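Local coordinates for gamma-glutamyl phosphate reductase (Thermotoga maritima, PDB 1O20), which probably catalyses the NADPH-dependent reduction of L-glutamyl phosphate to glutamate semialdehyde, the second step from glutamate towards proline, at residues V23-W27 against P125-I129; T153-G158 against S186-I190; N258-R263 against A378-F382; H350-T356 against A371-N377; E297-C301 against V312-D318. All blocks are in the same frame, centred on the assembly; numbering follows the deposited sequence.

Contact 1: residues V23-W27 against P125-I129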
# COMPACT_ATOMS: atom_id res chain seq x y z
N VAL A 23 4.24 -23.21 5.13
CA VAL A 23 4.43 -22.26 4.03
C VAL A 23 5.89 -22.20 3.59
O VAL A 23 6.17 -21.96 2.43
CB VAL A 23 3.89 -20.83 4.25
CG1 VAL A 23 2.34 -20.83 4.37
CG2 VAL A 23 4.58 -20.15 5.40
N ARG A 24 6.79 -22.41 4.52
CA ARG A 24 8.21 -22.46 4.22
C ARG A 24 8.53 -23.68 3.38
O ARG A 24 9.22 -23.57 2.40
CB ARG A 24 9.04 -22.42 5.51
CG ARG A 24 10.59 -22.41 5.26
CD ARG A 24 11.05 -21.20 4.40
NE ARG A 24 12.47 -21.29 3.99
CZ ARG A 24 12.97 -22.14 3.09
NH1 ARG A 24 12.21 -23.02 2.41
NH2 ARG A 24 14.27 -22.11 2.86
N GLU A 25 7.98 -24.85 3.71
CA GLU A 25 8.25 -26.06 2.92
C GLU A 25 7.65 -25.91 1.55
O GLU A 25 8.26 -26.30 0.57
CB GLU A 25 7.66 -27.33 3.58
CG GLU A 25 8.46 -27.90 4.72
CD GLU A 25 7.64 -28.86 5.63
OE1 GLU A 25 6.46 -29.18 5.29
OE2 GLU A 25 8.18 -29.27 6.70
N ALA A 26 6.43 -25.39 1.45
CA ALA A 26 5.76 -25.25 0.16
C ALA A 26 6.49 -24.30 -0.76
O ALA A 26 6.51 -24.47 -1.99
CB ALA A 26 4.31 -24.76 0.35
N TRP A 27 7.12 -23.28 -0.16
CA TRP A 27 7.90 -22.31 -0.90
C TRP A 27 9.00 -22.97 -1.75
O TRP A 27 9.30 -22.51 -2.84
CB TRP A 27 8.54 -21.27 0.04
CG TRP A 27 9.20 -20.18 -0.73
CD1 TRP A 27 8.62 -19.40 -1.69
CD2 TRP A 27 10.56 -19.82 -0.70
NE1 TRP A 27 9.55 -18.57 -2.25
CE2 TRP A 27 10.75 -18.80 -1.66
CE3 TRP A 27 11.68 -20.26 0.02
CZ2 TRP A 27 12.01 -18.20 -1.90
CZ3 TRP A 27 12.91 -19.64 -0.21
CH2 TRP A 27 13.05 -18.62 -1.14
N PRO A 125 12.20 -14.92 -5.94
CA PRO A 125 11.22 -14.61 -4.89
C PRO A 125 11.86 -14.26 -3.58
O PRO A 125 12.92 -14.77 -3.21
CB PRO A 125 10.40 -15.92 -4.77
CG PRO A 125 10.65 -16.65 -6.04
CD PRO A 125 12.01 -16.25 -6.51
N ILE A 126 11.21 -13.36 -2.85
CA ILE A 126 11.67 -13.01 -1.49
C ILE A 126 11.55 -14.14 -0.46
O ILE A 126 12.43 -14.28 0.41
CB ILE A 126 11.10 -11.66 -1.01
CG1 ILE A 126 11.74 -11.28 0.31
CG2 ILE A 126 9.59 -11.70 -0.82
CD1 ILE A 126 11.51 -9.80 0.64
N GLY A 127 10.54 -15.01 -0.61
CA GLY A 127 10.23 -16.00 0.40
C GLY A 127 8.83 -15.91 0.96
O GLY A 127 8.04 -15.12 0.54
N PRO A 128 8.50 -16.72 1.95
CA PRO A 128 7.15 -16.70 2.52
C PRO A 128 6.86 -15.36 3.12
O PRO A 128 7.73 -14.79 3.80
CB PRO A 128 7.20 -17.81 3.58
CG PRO A 128 8.33 -18.64 3.15
CD PRO A 128 9.36 -17.67 2.64
N ILE A 129 5.67 -14.85 2.83
CA ILE A 129 5.20 -13.58 3.32
C ILE A 129 4.10 -13.78 4.34
O ILE A 129 3.14 -14.48 4.08
CB ILE A 129 4.64 -12.74 2.15
CG1 ILE A 129 5.72 -12.53 1.08
CG2 ILE A 129 4.17 -11.43 2.65
CD1 ILE A 129 5.20 -11.92 -0.18

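Contact 2: residues T153-G158 against S186-I190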
# COMPACT_ATOMS: atom_id res chain seq x y z
N THR A 153 5.20 -17.97 -1.00
CA THR A 153 4.07 -18.48 -0.24
C THR A 153 3.56 -17.38 0.71
O THR A 153 4.19 -16.33 0.89
CB THR A 153 4.43 -19.75 0.50
OG1 THR A 153 5.54 -19.50 1.37
CG2 THR A 153 4.90 -20.83 -0.44
N ILE A 154 2.42 -17.66 1.31
CA ILE A 154 1.76 -16.71 2.21
C ILE A 154 1.09 -17.32 3.43
O ILE A 154 0.35 -18.34 3.38
CB ILE A 154 0.78 -15.84 1.37
CG1 ILE A 154 0.27 -14.65 2.16
CG2 ILE A 154 -0.37 -16.66 0.91
CD1 ILE A 154 -0.62 -13.75 1.29
N LEU A 155 1.32 -16.65 4.54
CA LEU A 155 0.70 -16.95 5.80
C LEU A 155 -0.21 -15.78 6.16
O LEU A 155 0.22 -14.70 6.38
CB LEU A 155 1.76 -17.13 6.87
CG LEU A 155 1.23 -17.49 8.25
CD1 LEU A 155 0.40 -18.79 8.22
CD2 LEU A 155 2.35 -17.66 9.23
N LEU A 156 -1.50 -16.05 6.21
CA LEU A 156 -2.53 -15.04 6.40
C LEU A 156 -3.02 -15.05 7.84
O LEU A 156 -3.37 -16.11 8.38
CB LEU A 156 -3.72 -15.36 5.48
CG LEU A 156 -3.39 -15.32 3.98
CD1 LEU A 156 -4.36 -16.15 3.23
CD2 LEU A 156 -3.39 -13.88 3.48
N ARG A 157 -3.02 -13.89 8.45
CA ARG A 157 -3.72 -13.64 9.70
C ARG A 157 -4.60 -12.36 9.58
O ARG A 157 -4.13 -11.23 9.60
CB ARG A 157 -2.73 -13.57 10.87
CG ARG A 157 -3.35 -13.43 12.25
CD ARG A 157 -3.48 -11.96 12.64
NE ARG A 157 -4.35 -11.73 13.77
CZ ARG A 157 -5.06 -10.63 13.93
NH1 ARG A 157 -5.06 -9.64 13.02
NH2 ARG A 157 -5.81 -10.53 14.99
N GLY A 158 -5.89 -12.57 9.35
CA GLY A 158 -6.82 -11.46 9.32
C GLY A 158 -7.53 -11.22 10.66
O GLY A 158 -7.27 -11.86 11.66
N SER A 186 0.90 -23.66 0.16
CA SER A 186 1.37 -22.34 -0.26
C SER A 186 0.55 -21.20 0.35
O SER A 186 1.01 -20.09 0.43
CB SER A 186 1.27 -22.24 -1.78
OG SER A 186 2.17 -23.13 -2.41
N VAL A 187 -0.68 -21.52 0.79
CA VAL A 187 -1.56 -20.54 1.42
C VAL A 187 -2.06 -21.13 2.73
O VAL A 187 -2.83 -22.07 2.72
CB VAL A 187 -2.72 -20.19 0.53
CG1 VAL A 187 -3.64 -19.18 1.18
CG2 VAL A 187 -2.22 -19.59 -0.77
N GLU A 188 -1.61 -20.60 3.85
CA GLU A 188 -2.07 -21.04 5.14
C GLU A 188 -2.69 -19.84 5.83
O GLU A 188 -2.29 -18.71 5.58
CB GLU A 188 -0.93 -21.61 5.97
CG GLU A 188 -0.29 -22.86 5.41
CD GLU A 188 -1.12 -24.13 5.63
OE1 GLU A 188 -2.04 -24.16 6.50
OE2 GLU A 188 -0.88 -25.09 4.89
N PHE A 189 -3.63 -20.10 6.73
CA PHE A 189 -4.47 -19.07 7.32
C PHE A 189 -4.66 -19.34 8.81
O PHE A 189 -5.10 -20.41 9.21
CB PHE A 189 -5.82 -19.00 6.59
CG PHE A 189 -6.84 -18.12 7.28
CD1 PHE A 189 -6.75 -16.76 7.19
CD2 PHE A 189 -7.88 -18.67 8.01
CE1 PHE A 189 -7.70 -15.95 7.80
CE2 PHE A 189 -8.83 -17.87 8.64
CZ PHE A 189 -8.74 -16.51 8.52
N ILE A 190 -4.27 -18.37 9.62
CA ILE A 190 -4.32 -18.50 11.07
C ILE A 190 -5.78 -18.23 11.52
O ILE A 190 -6.27 -17.14 11.33
CB ILE A 190 -3.38 -17.46 11.74
CG1 ILE A 190 -1.92 -17.65 11.35
CG2 ILE A 190 -3.55 -17.45 13.25
CD1 ILE A 190 -1.38 -19.01 11.56
O HOH W 1 -7.30 -14.87 10.86

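Contact 3: residues N258-R263 against A378-F382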
# COMPACT_ATOMS: atom_id res chain seq x y z
N ASN A 258 -9.29 17.73 -5.84
CA ASN A 258 -9.13 16.33 -6.16
C ASN A 258 -8.35 15.65 -5.04
O ASN A 258 -8.76 14.61 -4.54
CB ASN A 258 -8.43 16.18 -7.52
CG ASN A 258 -8.21 14.74 -7.91
OD1 ASN A 258 -7.06 14.25 -7.96
ND2 ASN A 258 -9.30 14.03 -8.17
N ALA A 259 -7.25 16.29 -4.64
CA ALA A 259 -6.34 15.69 -3.68
C ALA A 259 -6.99 15.52 -2.30
O ALA A 259 -6.69 14.56 -1.60
CB ALA A 259 -5.05 16.50 -3.57
N LYS A 260 -7.86 16.46 -1.94
CA LYS A 260 -8.52 16.50 -0.65
C LYS A 260 -9.82 15.72 -0.61
O LYS A 260 -10.06 14.98 0.35
CB LYS A 260 -8.74 17.94 -0.22
CG LYS A 260 -9.44 18.14 1.16
CD LYS A 260 -8.56 17.82 2.40
CE LYS A 260 -8.68 16.37 2.86
NZ LYS A 260 -7.77 16.09 4.03
N THR A 261 -10.66 15.86 -1.64
CA THR A 261 -12.06 15.40 -1.54
C THR A 261 -12.38 14.16 -2.34
O THR A 261 -13.48 13.65 -2.20
CB THR A 261 -13.05 16.51 -2.00
OG1 THR A 261 -12.96 16.70 -3.43
CG2 THR A 261 -12.68 17.87 -1.37
N GLN A 262 -11.50 13.68 -3.19
CA GLN A 262 -11.89 12.55 -4.02
C GLN A 262 -12.08 11.30 -3.12
O GLN A 262 -13.05 10.57 -3.28
CB GLN A 262 -10.88 12.26 -5.16
CG GLN A 262 -11.37 11.13 -6.10
CD GLN A 262 -10.47 10.91 -7.32
OE1 GLN A 262 -9.27 10.61 -7.19
NE2 GLN A 262 -11.05 11.05 -8.49
N ARG A 263 -11.14 11.08 -2.20
CA ARG A 263 -11.16 9.97 -1.26
C ARG A 263 -10.49 10.41 0.04
O ARG A 263 -9.36 10.02 0.31
CB ARG A 263 -10.39 8.76 -1.82
CG ARG A 263 -11.12 8.02 -2.91
CD ARG A 263 -12.26 7.14 -2.38
NE ARG A 263 -12.86 6.36 -3.46
CZ ARG A 263 -13.66 6.85 -4.39
NH1 ARG A 263 -13.98 8.14 -4.39
NH2 ARG A 263 -14.16 6.04 -5.33
N ALA A 378 0.44 18.26 -10.03
CA ALA A 378 -0.34 17.02 -10.04
C ALA A 378 -0.85 16.67 -8.65
O ALA A 378 -0.24 16.99 -7.65
CB ALA A 378 0.54 15.90 -10.62
N SER A 379 -2.00 16.02 -8.61
CA SER A 379 -2.65 15.58 -7.39
C SER A 379 -1.84 14.49 -6.71
O SER A 379 -1.22 13.64 -7.38
CB SER A 379 -4.04 15.05 -7.72
OG SER A 379 -4.75 14.64 -6.57
N THR A 380 -1.89 14.47 -5.37
CA THR A 380 -1.27 13.39 -4.58
C THR A 380 -2.07 12.06 -4.65
O THR A 380 -1.61 11.02 -4.19
CB THR A 380 -1.11 13.80 -3.11
OG1 THR A 380 -2.34 14.28 -2.60
CG2 THR A 380 -0.15 14.97 -2.91
N ARG A 381 -3.29 12.12 -5.20
CA ARG A 381 -4.13 10.94 -5.40
C ARG A 381 -3.51 9.91 -6.31
O ARG A 381 -3.99 8.77 -6.38
CB ARG A 381 -5.46 11.36 -6.02
CG ARG A 381 -6.40 12.03 -5.04
CD ARG A 381 -7.11 11.05 -4.12
NE ARG A 381 -7.89 10.09 -4.86
CZ ARG A 381 -7.96 8.78 -4.60
NH1 ARG A 381 -7.31 8.24 -3.59
NH2 ARG A 381 -8.71 8.01 -5.38
N PHE A 382 -2.49 10.28 -7.05
CA PHE A 382 -1.90 9.36 -7.98
C PHE A 382 -1.02 8.34 -7.30
O PHE A 382 -0.61 7.40 -7.95
CB PHE A 382 -1.11 10.10 -9.04
CG PHE A 382 -1.96 10.88 -10.02
CD1 PHE A 382 -2.92 10.26 -10.79
CD2 PHE A 382 -1.77 12.25 -10.19
CE1 PHE A 382 -3.69 10.99 -11.70
CE2 PHE A 382 -2.51 12.96 -11.06
CZ PHE A 382 -3.49 12.33 -11.83

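Contact 4: residues H350-T356 against A371-N377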
# COMPACT_ATOMS: atom_id res chain seq x y z
N HIS A 350 5.20 10.30 2.52
CA HIS A 350 4.28 9.64 1.60
C HIS A 350 4.26 10.35 0.25
O HIS A 350 4.93 9.93 -0.69
CB HIS A 350 2.88 9.53 2.23
CG HIS A 350 1.95 8.58 1.54
ND1 HIS A 350 1.46 8.80 0.28
CD2 HIS A 350 1.42 7.40 1.95
CE1 HIS A 350 0.66 7.80 -0.06
NE2 HIS A 350 0.63 6.93 0.93
N SER A 351 3.42 11.39 0.16
CA SER A 351 3.21 12.14 -1.04
C SER A 351 3.29 13.65 -0.75
O SER A 351 2.74 14.14 0.21
CB SER A 351 1.85 11.77 -1.64
OG SER A 351 1.82 10.40 -1.91
N GLU A 352 3.99 14.38 -1.63
CA GLU A 352 4.16 15.83 -1.52
C GLU A 352 4.11 16.44 -2.92
O GLU A 352 4.67 15.88 -3.86
CB GLU A 352 5.51 16.17 -0.84
CG GLU A 352 5.78 15.43 0.45
CD GLU A 352 4.84 15.78 1.60
OE1 GLU A 352 4.02 16.71 1.45
OE2 GLU A 352 4.89 15.10 2.66
N SER A 353 3.46 17.59 -3.04
CA SER A 353 3.24 18.24 -4.33
C SER A 353 3.53 19.75 -4.34
O SER A 353 3.23 20.48 -3.37
CB SER A 353 1.81 18.02 -4.78
OG SER A 353 1.63 18.58 -6.09
N ILE A 354 4.10 20.20 -5.44
CA ILE A 354 4.24 21.62 -5.69
C ILE A 354 3.46 22.00 -6.89
O ILE A 354 3.58 21.38 -7.93
CB ILE A 354 5.72 22.07 -5.83
CG1 ILE A 354 5.81 23.58 -6.14
CG2 ILE A 354 6.45 21.32 -6.92
CD1 ILE A 354 7.24 24.15 -5.95
N LEU A 355 2.69 23.06 -6.77
CA LEU A 355 2.01 23.64 -7.90
C LEU A 355 2.76 24.92 -8.26
O LEU A 355 2.80 25.86 -7.49
CB LEU A 355 0.53 23.91 -7.56
CG LEU A 355 -0.25 22.74 -6.94
CD1 LEU A 355 -1.74 23.11 -6.78
CD2 LEU A 355 -0.10 21.41 -7.70
N THR A 356 3.33 24.95 -9.47
CA THR A 356 4.16 26.10 -9.89
C THR A 356 4.35 26.16 -11.41
O THR A 356 4.14 25.17 -12.10
CB THR A 356 5.53 26.07 -9.14
OG1 THR A 356 6.31 27.26 -9.38
CG2 THR A 356 6.39 24.90 -9.60
N ALA A 371 10.24 11.83 -0.32
CA ALA A 371 9.00 11.16 0.04
C ALA A 371 8.86 10.08 -0.98
O ALA A 371 9.53 10.13 -1.98
CB ALA A 371 7.76 12.14 -0.03
N ALA A 372 8.02 9.08 -0.74
CA ALA A 372 7.80 8.06 -1.74
C ALA A 372 7.43 8.60 -3.10
O ALA A 372 7.85 8.03 -4.11
CB ALA A 372 6.75 7.10 -1.30
N ALA A 373 6.60 9.64 -3.14
CA ALA A 373 6.21 10.30 -4.37
C ALA A 373 6.19 11.84 -4.22
O ALA A 373 5.56 12.35 -3.31
CB ALA A 373 4.86 9.81 -4.85
N VAL A 374 6.89 12.53 -5.14
CA VAL A 374 6.99 13.98 -5.19
C VAL A 374 6.49 14.48 -6.56
O VAL A 374 6.93 14.02 -7.61
CB VAL A 374 8.41 14.42 -4.94
CG1 VAL A 374 8.50 15.95 -4.74
CG2 VAL A 374 8.94 13.72 -3.72
N TYR A 375 5.51 15.38 -6.52
CA TYR A 375 4.77 15.81 -7.69
C TYR A 375 5.03 17.27 -8.02
O TYR A 375 5.17 18.08 -7.12
CB TYR A 375 3.29 15.70 -7.45
CG TYR A 375 2.80 14.29 -7.20
CD1 TYR A 375 2.32 13.53 -8.24
CD2 TYR A 375 2.89 13.71 -5.93
CE1 TYR A 375 1.88 12.25 -8.05
CE2 TYR A 375 2.45 12.41 -5.73
CZ TYR A 375 1.93 11.70 -6.82
OH TYR A 375 1.49 10.42 -6.69
N VAL A 376 5.07 17.55 -9.32
CA VAL A 376 4.92 18.90 -9.84
C VAL A 376 3.62 18.96 -10.62
O VAL A 376 3.38 18.20 -11.55
CB VAL A 376 6.08 19.32 -10.75
CG1 VAL A 376 5.91 20.78 -11.20
CG2 VAL A 376 7.36 19.13 -10.02
N ASN A 377 2.77 19.87 -10.22
CA ASN A 377 1.51 20.18 -10.95
C ASN A 377 0.67 18.94 -11.15
O ASN A 377 0.25 18.60 -12.26
CB ASN A 377 1.80 20.90 -12.27
CG ASN A 377 2.46 22.25 -12.04
OD1 ASN A 377 2.56 22.70 -10.90
ND2 ASN A 377 2.86 22.92 -13.11

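Contact 5: residues E297-C301 against V312-D318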
# COMPACT_ATOMS: atom_id res chain seq x y z
N GLU A 297 -13.73 21.26 6.37
CA GLU A 297 -13.40 22.11 7.52
C GLU A 297 -11.96 22.65 7.37
O GLU A 297 -11.00 21.88 7.36
CB GLU A 297 -13.54 21.35 8.85
CG GLU A 297 -13.12 22.21 10.04
CD GLU A 297 -13.16 21.48 11.37
OE1 GLU A 297 -14.09 20.68 11.60
OE2 GLU A 297 -12.27 21.76 12.20
N VAL A 298 -11.83 23.96 7.28
CA VAL A 298 -10.56 24.59 6.97
C VAL A 298 -9.98 25.18 8.22
O VAL A 298 -10.64 25.94 8.92
CB VAL A 298 -10.74 25.66 5.95
CG1 VAL A 298 -9.45 26.41 5.73
CG2 VAL A 298 -11.27 25.02 4.62
N ARG A 299 -8.75 24.79 8.54
CA ARG A 299 -8.04 25.36 9.65
C ARG A 299 -6.89 26.14 9.05
O ARG A 299 -6.46 25.85 7.93
CB ARG A 299 -7.50 24.27 10.56
CG ARG A 299 -8.57 23.27 10.93
CD ARG A 299 -8.18 22.27 12.02
NE ARG A 299 -9.37 21.47 12.36
CZ ARG A 299 -9.35 20.40 13.11
NH1 ARG A 299 -8.19 19.94 13.57
NH2 ARG A 299 -10.47 19.75 13.35
N GLY A 300 -6.40 27.14 9.77
CA GLY A 300 -5.38 28.00 9.21
C GLY A 300 -4.49 28.68 10.24
O GLY A 300 -4.91 28.95 11.38
N CYS A 301 -3.30 29.02 9.78
CA CYS A 301 -2.32 29.76 10.55
C CYS A 301 -2.81 31.18 10.74
O CYS A 301 -3.86 31.60 10.17
CB CYS A 301 -0.95 29.74 9.82
SG CYS A 301 -0.84 30.85 8.36
N VAL A 312 -10.94 28.16 11.23
CA VAL A 312 -10.56 27.62 12.53
C VAL A 312 -9.07 27.87 12.80
O VAL A 312 -8.25 27.55 11.96
CB VAL A 312 -10.82 26.10 12.61
CG1 VAL A 312 -10.30 25.55 13.95
CG2 VAL A 312 -12.30 25.83 12.47
N PRO A 313 -8.72 28.44 13.96
CA PRO A 313 -7.29 28.62 14.27
C PRO A 313 -6.53 27.27 14.37
O PRO A 313 -6.91 26.36 15.11
CB PRO A 313 -7.30 29.42 15.59
CG PRO A 313 -8.69 30.00 15.67
CD PRO A 313 -9.58 28.98 15.02
N ALA A 314 -5.52 27.12 13.53
CA ALA A 314 -4.63 25.96 13.61
C ALA A 314 -3.84 26.00 14.91
O ALA A 314 -3.52 27.08 15.45
CB ALA A 314 -3.70 25.93 12.41
N THR A 315 -3.61 24.81 15.48
CA THR A 315 -2.74 24.66 16.65
C THR A 315 -1.52 23.88 16.19
O THR A 315 -1.49 23.31 15.11
CB THR A 315 -3.39 23.86 17.77
OG1 THR A 315 -3.51 22.48 17.37
CG2 THR A 315 -4.82 24.33 18.06
N GLU A 316 -0.54 23.82 17.08
CA GLU A 316 0.68 23.10 16.80
C GLU A 316 0.46 21.65 16.47
O GLU A 316 1.13 21.13 15.60
CB GLU A 316 1.68 23.24 17.94
CG GLU A 316 2.88 24.06 17.50
CD GLU A 316 3.62 23.49 16.26
OE1 GLU A 316 3.80 22.24 16.10
OE2 GLU A 316 4.02 24.33 15.41
N ASP A 317 -0.48 21.01 17.14
CA ASP A 317 -0.87 19.64 16.82
C ASP A 317 -1.42 19.41 15.42
O ASP A 317 -1.41 18.28 14.96
CB ASP A 317 -1.93 19.15 17.81
CG ASP A 317 -1.34 18.83 19.19
OD1 ASP A 317 -0.09 18.73 19.31
OD2 ASP A 317 -2.04 18.69 20.21
N ASP A 318 -1.98 20.43 14.77
CA ASP A 318 -2.50 20.27 13.42
C ASP A 318 -1.42 19.87 12.40
O ASP A 318 -1.69 19.04 11.54
CB ASP A 318 -3.23 21.52 12.91
CG ASP A 318 -4.61 21.69 13.54
OD1 ASP A 318 -5.49 20.81 13.37
OD2 ASP A 318 -4.88 22.68 14.22

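Contact 1: residues V23-W27 against P125-I129
Val23 touches Pro128 through a single methyl, its CG2 lying 4.0 Å from CB of the proline ring. Its carbonyl oxygen accepts from Trp27 N one helical turn on, and also from the hydroxyl of Thr153. Arg24 contributes the aliphatic part of its chain, with CD 3.9 Å from Pro128 CG. A bend at chi2 (58°) turns its guanidinium so that one face looks onto the rim of the indole at Trp27 CE3. Trp27 then supplies most of the helix's share of the contact. Its CG is anti to the backbone N (chi1 -173°), a setting that sends the indole out to the loop. Over one face of the indole sits Gly127 CA, 3.8 Å from the centroid of the six-membered ring in a CH-pi contact, and Pro128 CD lies over the same face. Pro125 CB stands at the edge, 3.8 Å from Trp27 NE1, which itself makes a weak hydrogen bond to Gly151 O. Replacing Trp27 by alanine is likely to leave the CA of Gly127 without its aromatic partner and to open a gap between the helix and both prolines. The backbone angles of Gly127 leave no room for a CB beside the carbonyl oxygen of Ile126. The contact thus lays helix 15-30 on the loop leading into strand 129-132, whose parallel sheet is consistent with the Rossmann-like dinucleotide-binding domain of aldehyde dehydrogenases.

Contact 2: residues T153-G158 against S186-I190
Ser186 O receives the N-H of Ile154 at 2.9 Å, the first rung of a parallel ladder. The ladder closes the beta-alpha-beta crossover formed by strand 154-157, helix 163-177 and strand 187-189, at one margin of a Rossmann-like sheet. Val187 follows with both methyls engaged: CG1 packs 3.7 Å from Leu156 CD1, while CG2 lies 3.9 Å from Ile154 CG2, the two branched chains side by side and pointing the same way. Glu188 bonds at both ends of its backbone, its N to Ile154 O and its O to Leu156 N. Its side chain joins Leu155 on the other face of the sheet, CB meeting Leu155 CD1, and then bends at chi2 (-76°) so that the carboxylate leaves the neighbouring strand and forms a salt bridge with Arg174. Phe189 returns to the face of Ile154 and Leu156. Its ring is met at the edge, in plane, by Leu156 CB, 3.8 Å from Phe189 CD1, and it also rests on Leu163 and Val170 of the crossover helix. A serine here is likely to leave Leu156 CB without its aromatic neighbour and to open a gap against Leu163 and Val170. Ile190 N ends the ladder at Leu156 O, 2.7 Å away and almost straight (174° at the hydrogen). Beyond that bond the side chains of Ile190 and Leu155 cross obliquely, CD1 of Ile190 lying 3.8 Å from CD1 of Leu155.

Contact 3: residues N258-R263 against A378-F382
The guanidinium of Arg381 has Arg263 CG over one face, 3.4 Å above its plane, and Gln262 OE1 at its edge. Gln262 OE1 accepts from Arg381 NE at 2.8 Å, in the carbonyl plane and on a lone pair, and receives a weak bond from NH2 of the same arginine. Amide and guanidinium planes stand almost perpendicular (88°), so the amide meets its partner through the oxygen and does not stack. The guanidinium of Arg263 is turned only 20° from that of Arg381 but the groups do not overlay: Arg263 NE stays 4.9 Å from Arg381 NH2, and Arg263 NH1 is held by Gln262 O at 2.8 Å. Bends at chi2 and chi3 of Arg381 (chi3 -59°) fold its chain along the helix end, CG passing 3.5 Å from Asn258 O, while NH1 reaches Asn268 OD1.

A second group of polar contacts lies at Ser379. Its OG accepts from Arg381 N at 3.2 Å, an ST turn within the loop, while its bond to Asn258 OD1, at 2.7 Å, ties that turn to the helix. Between these two groups, the CB of Ala259 is 3.6 Å from Thr380 OG1, whose hydrogen bond goes to Asn268 O. The contact joins the end of helix 249-261 to the loop leaving strand 373-376, with Ala259 and Thr380 both resting on Ala270 of strand 270-276 and Thr380 also touching Ser351 and Ser353 of strand 351-355.

Contact 4: residues H350-T356 against A371-N377
His350 O and Ala373 N begin a ladder of backbone hydrogen bonds that runs on through Glu352 N to Ala373 O, Tyr375 N to Glu352 O (2.8 Å) and Ile354 N to Tyr375 O, ending at Asn377 N to Ile354 O. CA-H...O contacts fill the spaces between rungs, such as Val374 CA to Glu352 O at 3.3 Å. Past the last rung the amide of Asn377 imitates a further stretch of strand. With CG anti to the carbonyl carbon (chi1 -63°), the amide comes beside Thr356. Asn377 OD1 accepts from Thr356 N at 2.8 Å, in the carbonyl plane and on a lone pair, and Asn377 ND2 donates to Thr356 O at 2.8 Å, so one residue's backbone grips the amide at both ends and fixes its rotation. Asn377 itself has left-handed backbone angles (55/53), which turn the chain out of the strand.

These are the two parallel strands of a beta-alpha-beta unit whose helix, 359-368, lies over Ile354, Val374 and Val376; strand 373-376 borders a seven-stranded sheet, probably that of the catalytic domain, as in other aldehyde dehydrogenases.

Apolar packing on that helix-covered face pairs Ile354 CG2 with Val376 CG2 at 3.9 Å, side by side. On the other face, Tyr375 CB lies 3.6 Å from Ser353 OG, whose own hydrogen bond goes to Ala378 O, and the tyrosine ring turns an edge to Glu352 O.

Among side-chain polar bonds, the buried carboxylate of Glu352 is answered by His240 N and Ser347 OG. Within its own segment Ser351 OG pairs with His350 ND1 at 2.7 Å, and both Ser351 OG and Tyr375 OH bond to Thr383 OG1.

Contact 5: residues E297-C301 against V312-D318
A compact beta-alpha-beta unit, strand 297-300, helix 302-307 and strand 312-313, places Val312 beside Arg299 at one margin of the seven-stranded parallel sheet. Three backbone bonds hold the short ladder: Val312 N to Val298 O, Gly300 N to Val312 O at 2.9 Å, and Ala314 N to Gly300 O at 2.9 Å. Strand 312-313 has ended by the last of these, and Ala314 already belongs to the loop. There Ala314 CB settles 3.4 Å from Gly300 O, against a residue with no side chain of its own.

Arg299 and Val312 point the same way, and Arg299 CG runs 4.0 Å from Val312 CB. The arginine chain stays extended from CG to NE (chi2 -171°), which carries its guanidinium past the valine to lie between two carboxylates. Side-on, Arg299 NE and NH2 both grip Glu297 OE2, coming from the same face above the carboxylate plane, Arg299 NE at 2.9 Å. At another edge Arg299 NH1 meets Asp318 OD1 at 2.8 Å, nearly along its C-O axis and exactly in the guanidinium plane, although the two flat groups are turned 68° apart. The resulting salt-bridge network would probably favour the charged forms of all three residues. Asp318 is itself positioned by others: Asp318 OD2 takes the N-H of Thr315 on its anti lone pair, Thr315 N lying 2.8 Å away, and Tyr323 OH bonds to OD1.

On its inner side, strand 297-300 pairs with strand 327-333, and the side chain of Val298 packs on Val288 and Leu291 of helix 277-293.

The five contacts divide between two regions on opposite sides of the chain's centre. Contacts 1 and 2, 11 Å apart between centres, come first along the chain and meet at Thr153, just before strand 154-157 of the four-stranded sheet. Contacts 3, 4 and 5 belong to the other region: contacts 4 and 5 lie at opposite margins of its seven-stranded sheet, centres about 22 Å apart, and both are nested within the loop that contact 3 closes. Contact 3 touches contact 4 through Ala378 and Ser353. Centres of contacts in different groups lie about 33 to 48 Å apart, consistent with the separate dinucleotide-binding and catalytic domains of aldehyde dehydrogenases, each containing beta-alpha-beta crossovers of its own.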